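Local coordinates for protein short chain dehydrogenase (Salmonella typhi, PDB 3G1T) that probably catalyses NAD(P)(H)-dependent oxidation or reduction, as other short-chain dehydrogenases do, at residues R15-T20 with Y37-I42; G106-M111 with A162-Y167. All blocks are in the same frame, centred on the assembly; numbering follows the deposited sequence.

Overall arrangement
Both contacts belong to one short-chain dehydrogenase fold, on opposite sides of the centre of the chain. Their centres are about 33 Å apart, and their nearest atoms about 12 Å. Contact 1 lies in the core. It joins neighbouring parallel strands through four backbone hydrogen bonds and aliphatic side chains. Contact 2 is only partly buried. It joins the loop between strand 97-99 and helix 116-142 to the start of helix 165-185. One direct hydrogen bond, two bridging waters and a CH-pi contact hold it. The second subunit touches contact 2 but not the two segments of contact 1. The contacts share no strand or helix, though helix 116-142 packs against both.

Contact 1: residues R15-T20 with Y37-I42; sequences RIILVT and YGATVI
The first beta-alpha-beta unit of the Rossmann-type sheet closes here, where strand 16-19 pairs in parallel with the start of strand 40-45. I16 lies beside T40, I17 beside V41 and L18 beside I42. Four backbone hydrogen bonds run between them. T40 N donates to R15 O (2.8 Å), and I17 N donates to T40 O (2.9 Å). I42 N then donates to I17 O (2.9 Å). The last bond, V19 N to I42 O (2.7 Å), meets the oxygen almost head-on, with a C=O...N angle of 177°. The CA of I16, V41 and L18 add CA-H...O contacts to three of these four carbonyls.

On the face that carries I16, L18, T40 and I42, the two branches of I42 reach different partners. I42 CD1 meets I16 CG2 at 3.7 Å. I42 CG2 meets L18 CD1 at 3.7 Å, and these two side chains cross at about a right angle. L18 has its CG anti to the backbone N (chi1 173°), and its CD1 also comes close to I42 O. L137 of helix 116-142 packs on L18 on this face.

I17 and V41 point to the other face, where V19 and, just before the second strand, A39 add to the packing. I17 CD1 touches A39 CB at 4.1 Å, and V19 CG2 comes near V41 CG1 at 4.2 Å. Y34 of the connecting helix 25-36 covers I17, V19 and V41. That helix ends in a Schellman motif with G38 as its C' residue (phi 91°).

R15 turns its guanidinium away from this pairing, to a salt bridge with D145. The arrangement is the beta-alpha-beta crossover that opens a Rossmann fold; as in other short-chain dehydrogenases, the glycine-rich turn after its first strand probably binds the dinucleotide.

Contact 2: residues G106-M111 with A162-Y167; sequences GEIGPM and ANWGAY
I108 lies alongside W164 and rests its CD1 on the indole. CD1 is 3.8 Å from the centroid of the W164 six-membered ring, over the face and offset toward the rim, as a CH-pi contact. I108 CG1 stands beside its own backbone N (chi1 -68°), and a second bend at chi2 (-53°) carries CD1 over the ring. I108 CG2, anti to the backbone N, lies against N163 O and CB.

N163 binds with its backbone. G109 N donates to N163 O (3.0 Å), in the carbonyl plane and on a lone pair. N163 OD1 sits over the face of the G109-P110 peptide, 3.0 Å from G109 C. This is not a hydrogen bond, since P110 N has no hydrogen.

M111 bends at chi2 and chi3, which brings its SD to G165 CA at 3.8 Å. One water links E107 O to Y167 N; another links G109 O to G165 N, the latter bond weak. E184 of the second subunit accepts from M111 N and N163 N.

By sequence Y167 is the tyrosine of the YxxxK motif of short-chain dehydrogenases, so this loop against the start of helix 165-185 probably borders the active site.

Contact 1: residues R15-T20 with Y37-I42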
loop_
_atom_site.group_PDB
_atom_site.type_symbol
_atom_site.label_atom_id
_atom_site.label_comp_id
_atom_site.label_asym_id
_atom_site.label_seq_id
_atom_site.Cartn_x
_atom_site.Cartn_y
_atom_site.Cartn_z
ATOM N N ARG A 15 -18.036 11.991 24.034
ATOM C CA ARG A 15 -17.410 10.928 23.209
ATOM C C ARG A 15 -15.909 11.093 23.300
ATOM O O ARG A 15 -15.398 12.219 23.231
ATOM C CB ARG A 15 -17.918 10.950 21.777
ATOM C CG ARG A 15 -19.413 10.778 21.816
ATOM C CD ARG A 15 -19.907 10.377 20.502
ATOM N NE ARG A 15 -19.629 9.018 20.074
ATOM C CZ ARG A 15 -20.271 7.919 20.528
ATOM N NH1 ARG A 15 -21.134 7.923 21.554
ATOM N NH2 ARG A 15 -19.998 6.749 19.972
ATOM N N ILE A 16 -15.226 9.983 23.475
ATOM C CA ILE A 16 -13.757 10.027 23.806
ATOM C C ILE A 16 -13.015 9.778 22.470
ATOM O O ILE A 16 -13.143 8.673 21.912
ATOM C CB ILE A 16 -13.375 8.921 24.805
ATOM C CG1 ILE A 16 -14.284 9.042 26.069
ATOM C CG2 ILE A 16 -11.885 9.042 25.177
ATOM C CD1 ILE A 16 -14.298 7.861 26.976
ATOM N N ILE A 17 -12.253 10.749 21.950
ATOM C CA ILE A 17 -11.721 10.588 20.591
ATOM C C ILE A 17 -10.257 10.899 20.610
ATOM O O ILE A 17 -9.863 11.965 21.080
ATOM C CB ILE A 17 -12.410 11.538 19.644
ATOM C CG1 ILE A 17 -13.951 11.359 19.808
ATOM C CG2 ILE A 17 -11.865 11.437 18.159
ATOM C CD1 ILE A 17 -14.683 12.275 18.853
ATOM N N LEU A 18 -9.497 9.934 20.106
ATOM C CA LEU A 18 -8.068 10.041 19.985
ATOM C C LEU A 18 -7.723 10.712 18.610
ATOM O O LEU A 18 -8.215 10.294 17.527
ATOM C CB LEU A 18 -7.412 8.644 20.076
ATOM C CG LEU A 18 -5.894 8.754 19.777
ATOM C CD1 LEU A 18 -5.023 9.567 20.835
ATOM C CD2 LEU A 18 -5.167 7.529 19.376
ATOM N N VAL A 19 -6.878 11.762 18.618
ATOM C CA VAL A 19 -6.567 12.473 17.347
ATOM C C VAL A 19 -5.070 12.471 17.151
ATOM O O VAL A 19 -4.357 13.011 18.006
ATOM C CB VAL A 19 -7.087 13.977 17.408
ATOM C CG1 VAL A 19 -6.602 14.767 16.215
ATOM C CG2 VAL A 19 -8.633 14.053 17.520
ATOM N N THR A 20 -4.572 11.800 16.097
ATOM C CA THR A 20 -3.126 11.735 15.860
ATOM C C THR A 20 -2.699 12.940 14.978
ATOM O O THR A 20 -3.528 13.617 14.402
ATOM C CB THR A 20 -2.602 10.401 15.258
ATOM O OG1 THR A 20 -2.934 10.301 13.865
ATOM C CG2 THR A 20 -3.085 9.153 16.069
ATOM N N TYR A 37 -17.346 20.665 20.068
ATOM C CA TYR A 37 -18.625 19.935 19.982
ATOM C C TYR A 37 -18.770 18.928 21.116
ATOM O O TYR A 37 -19.525 17.989 20.954
ATOM C CB TYR A 37 -18.822 19.244 18.602
ATOM C CG TYR A 37 -19.224 20.271 17.549
ATOM C CD1 TYR A 37 -20.547 20.427 17.176
ATOM C CD2 TYR A 37 -18.269 21.156 17.023
ATOM C CE1 TYR A 37 -20.950 21.413 16.230
ATOM C CE2 TYR A 37 -18.631 22.152 16.082
ATOM C CZ TYR A 37 -19.978 22.276 15.700
ATOM O OH TYR A 37 -20.343 23.244 14.759
ATOM N N GLY A 38 -18.102 19.109 22.248
ATOM C CA GLY A 38 -18.348 18.291 23.490
ATOM C C GLY A 38 -17.535 17.049 23.683
ATOM O O GLY A 38 -17.595 16.428 24.772
ATOM N N ALA A 39 -16.634 16.748 22.718
ATOM C CA ALA A 39 -15.723 15.572 22.894
ATOM C C ALA A 39 -14.743 15.623 24.015
ATOM O O ALA A 39 -14.281 16.709 24.389
ATOM C CB ALA A 39 -14.969 15.258 21.601
ATOM N N THR A 40 -14.392 14.447 24.542
ATOM C CA THR A 40 -13.213 14.325 25.400
ATOM C C THR A 40 -12.049 13.893 24.465
ATOM O O THR A 40 -11.997 12.750 23.975
ATOM C CB THR A 40 -13.398 13.305 26.514
ATOM O OG1 THR A 40 -14.387 13.794 27.412
ATOM C CG2 THR A 40 -12.057 13.125 27.314
ATOM N N VAL A 41 -11.145 14.841 24.184
ATOM C CA VAL A 41 -10.174 14.614 23.100
ATOM C C VAL A 41 -8.891 14.155 23.778
ATOM O O VAL A 41 -8.597 14.576 24.892
ATOM C CB VAL A 41 -9.988 15.930 22.264
ATOM C CG1 VAL A 41 -8.828 15.777 21.294
ATOM C CG2 VAL A 41 -11.283 16.277 21.501
ATOM N N ILE A 42 -8.199 13.236 23.128
ATOM C CA ILE A 42 -6.894 12.734 23.505
ATOM C C ILE A 42 -6.024 13.036 22.299
ATOM O O ILE A 42 -6.327 12.672 21.131
ATOM C CB ILE A 42 -6.911 11.221 23.758
ATOM C CG1 ILE A 42 -7.904 10.864 24.881
ATOM C CG2 ILE A 42 -5.575 10.769 24.327
ATOM C CD1 ILE A 42 -8.224 9.342 24.802
#

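Contact 2: residues G106-M111 with A162-Y167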
loop_
_atom_site.group_PDB
_atom_site.type_symbol
_atom_site.label_atom_id
_atom_site.label_comp_id
_atom_site.label_asym_id
_atom_site.label_seq_id
_atom_site.Cartn_x
_atom_site.Cartn_y
_atom_site.Cartn_z
ATOM N N GLY A 106 7.214 12.408 2.382
ATOM C CA GLY A 106 8.438 11.932 1.741
ATOM C C GLY A 106 8.728 12.814 0.519
ATOM O O GLY A 106 8.428 14.008 0.493
ATOM N N GLU A 107 9.284 12.181 -0.506
ATOM C CA GLU A 107 9.851 12.895 -1.626
ATOM C C GLU A 107 8.859 13.036 -2.769
ATOM O O GLU A 107 8.158 12.066 -3.171
ATOM C CB GLU A 107 11.080 12.122 -2.096
ATOM C CG GLU A 107 11.823 12.837 -3.161
ATOM C CD GLU A 107 13.065 12.094 -3.624
ATOM O OE1 GLU A 107 13.487 11.089 -2.973
ATOM O OE2 GLU A 107 13.640 12.543 -4.664
ATOM N N ILE A 108 8.762 14.233 -3.321
ATOM C CA ILE A 108 7.959 14.353 -4.539
ATOM C C ILE A 108 8.937 14.380 -5.736
ATOM O O ILE A 108 9.798 15.295 -5.822
ATOM C CB ILE A 108 7.070 15.736 -4.569
ATOM C CG1 ILE A 108 5.912 15.780 -3.507
ATOM C CG2 ILE A 108 6.460 16.012 -5.980
ATOM C CD1 ILE A 108 4.940 14.534 -3.541
ATOM N N GLY A 109 8.782 13.470 -6.704
ATOM C CA GLY A 109 9.756 13.367 -7.806
ATOM C C GLY A 109 9.550 12.020 -8.451
ATOM O O GLY A 109 8.725 11.241 -7.978
ATOM N N PRO A 110 10.284 11.750 -9.526
ATOM C CA PRO A 110 10.013 10.523 -10.354
ATOM C C PRO A 110 10.518 9.254 -9.703
ATOM O O PRO A 110 11.372 9.263 -8.833
ATOM C CB PRO A 110 10.720 10.824 -11.695
ATOM C CG PRO A 110 11.922 11.671 -11.223
ATOM C CD PRO A 110 11.281 12.638 -10.143
ATOM N N MET A 111 9.839 8.154 -10.027
ATOM C CA MET A 111 10.179 6.856 -9.498
ATOM C C MET A 111 11.633 6.506 -9.784
ATOM O O MET A 111 12.248 5.817 -8.941
ATOM C CB MET A 111 9.264 5.786 -10.092
ATOM C CG MET A 111 7.822 5.903 -9.494
ATOM S SD MET A 111 7.608 5.425 -7.733
ATOM C CE MET A 111 7.690 3.626 -7.863
ATOM N N ALA A 162 2.074 10.742 -11.573
ATOM C CA ALA A 162 3.483 11.043 -11.666
ATOM C C ALA A 162 3.934 11.851 -10.479
ATOM O O ALA A 162 3.265 12.857 -10.093
ATOM C CB ALA A 162 3.813 11.879 -12.995
ATOM N N ASN A 163 5.122 11.457 -9.993
ATOM C CA ASN A 163 5.888 12.119 -8.943
ATOM C C ASN A 163 5.346 11.927 -7.555
ATOM O O ASN A 163 5.934 12.441 -6.662
ATOM C CB ASN A 163 6.070 13.640 -9.243
ATOM C CG ASN A 163 6.863 13.844 -10.488
ATOM O OD1 ASN A 163 7.917 13.249 -10.637
ATOM N ND2 ASN A 163 6.336 14.689 -11.444
ATOM N N TRP A 164 4.236 11.170 -7.371
ATOM C CA TRP A 164 3.706 10.995 -6.041
ATOM C C TRP A 164 4.246 9.762 -5.279
ATOM O O TRP A 164 3.958 9.589 -4.086
ATOM C CB TRP A 164 2.191 11.097 -6.023
ATOM C CG TRP A 164 1.768 12.542 -6.161
ATOM C CD1 TRP A 164 1.512 13.173 -7.294
ATOM C CD2 TRP A 164 1.516 13.482 -5.091
ATOM N NE1 TRP A 164 1.171 14.531 -7.037
ATOM C CE2 TRP A 164 1.185 14.731 -5.691
ATOM C CE3 TRP A 164 1.570 13.394 -3.700
ATOM C CZ2 TRP A 164 0.811 15.875 -4.921
ATOM C CZ3 TRP A 164 1.212 14.522 -2.909
ATOM C CH2 TRP A 164 0.836 15.747 -3.544
ATOM N N GLY A 165 5.049 8.961 -5.982
ATOM C CA GLY A 165 5.969 7.945 -5.359
ATOM C C GLY A 165 5.466 7.218 -4.103
ATOM O O GLY A 165 4.306 6.663 -4.125
ATOM N N ALA A 166 6.256 7.278 -3.013
ATOM C CA ALA A 166 5.900 6.592 -1.774
ATOM C C ALA A 166 4.575 7.075 -1.195
ATOM O O ALA A 166 3.792 6.310 -0.686
ATOM C CB ALA A 166 7.047 6.694 -0.748
ATOM N N TYR A 167 4.320 8.362 -1.243
ATOM C CA TYR A 167 3.056 8.893 -0.696
ATOM C C TYR A 167 1.814 8.207 -1.330
ATOM O O TYR A 167 0.932 7.694 -0.599
ATOM C CB TYR A 167 2.954 10.403 -0.953
ATOM C CG TYR A 167 1.829 11.036 -0.120
ATOM C CD1 TYR A 167 1.965 11.121 1.295
ATOM C CD2 TYR A 167 0.632 11.509 -0.711
ATOM C CE1 TYR A 167 0.957 11.717 2.081
ATOM C CE2 TYR A 167 -0.391 12.093 0.107
ATOM C CZ TYR A 167 -0.177 12.206 1.454
ATOM O OH TYR A 167 -1.131 12.737 2.287
HETATM O O HOH W 1 6.423 10.428 -1.606
HETATM O O HOH W 2 6.959 9.010 -8.206
#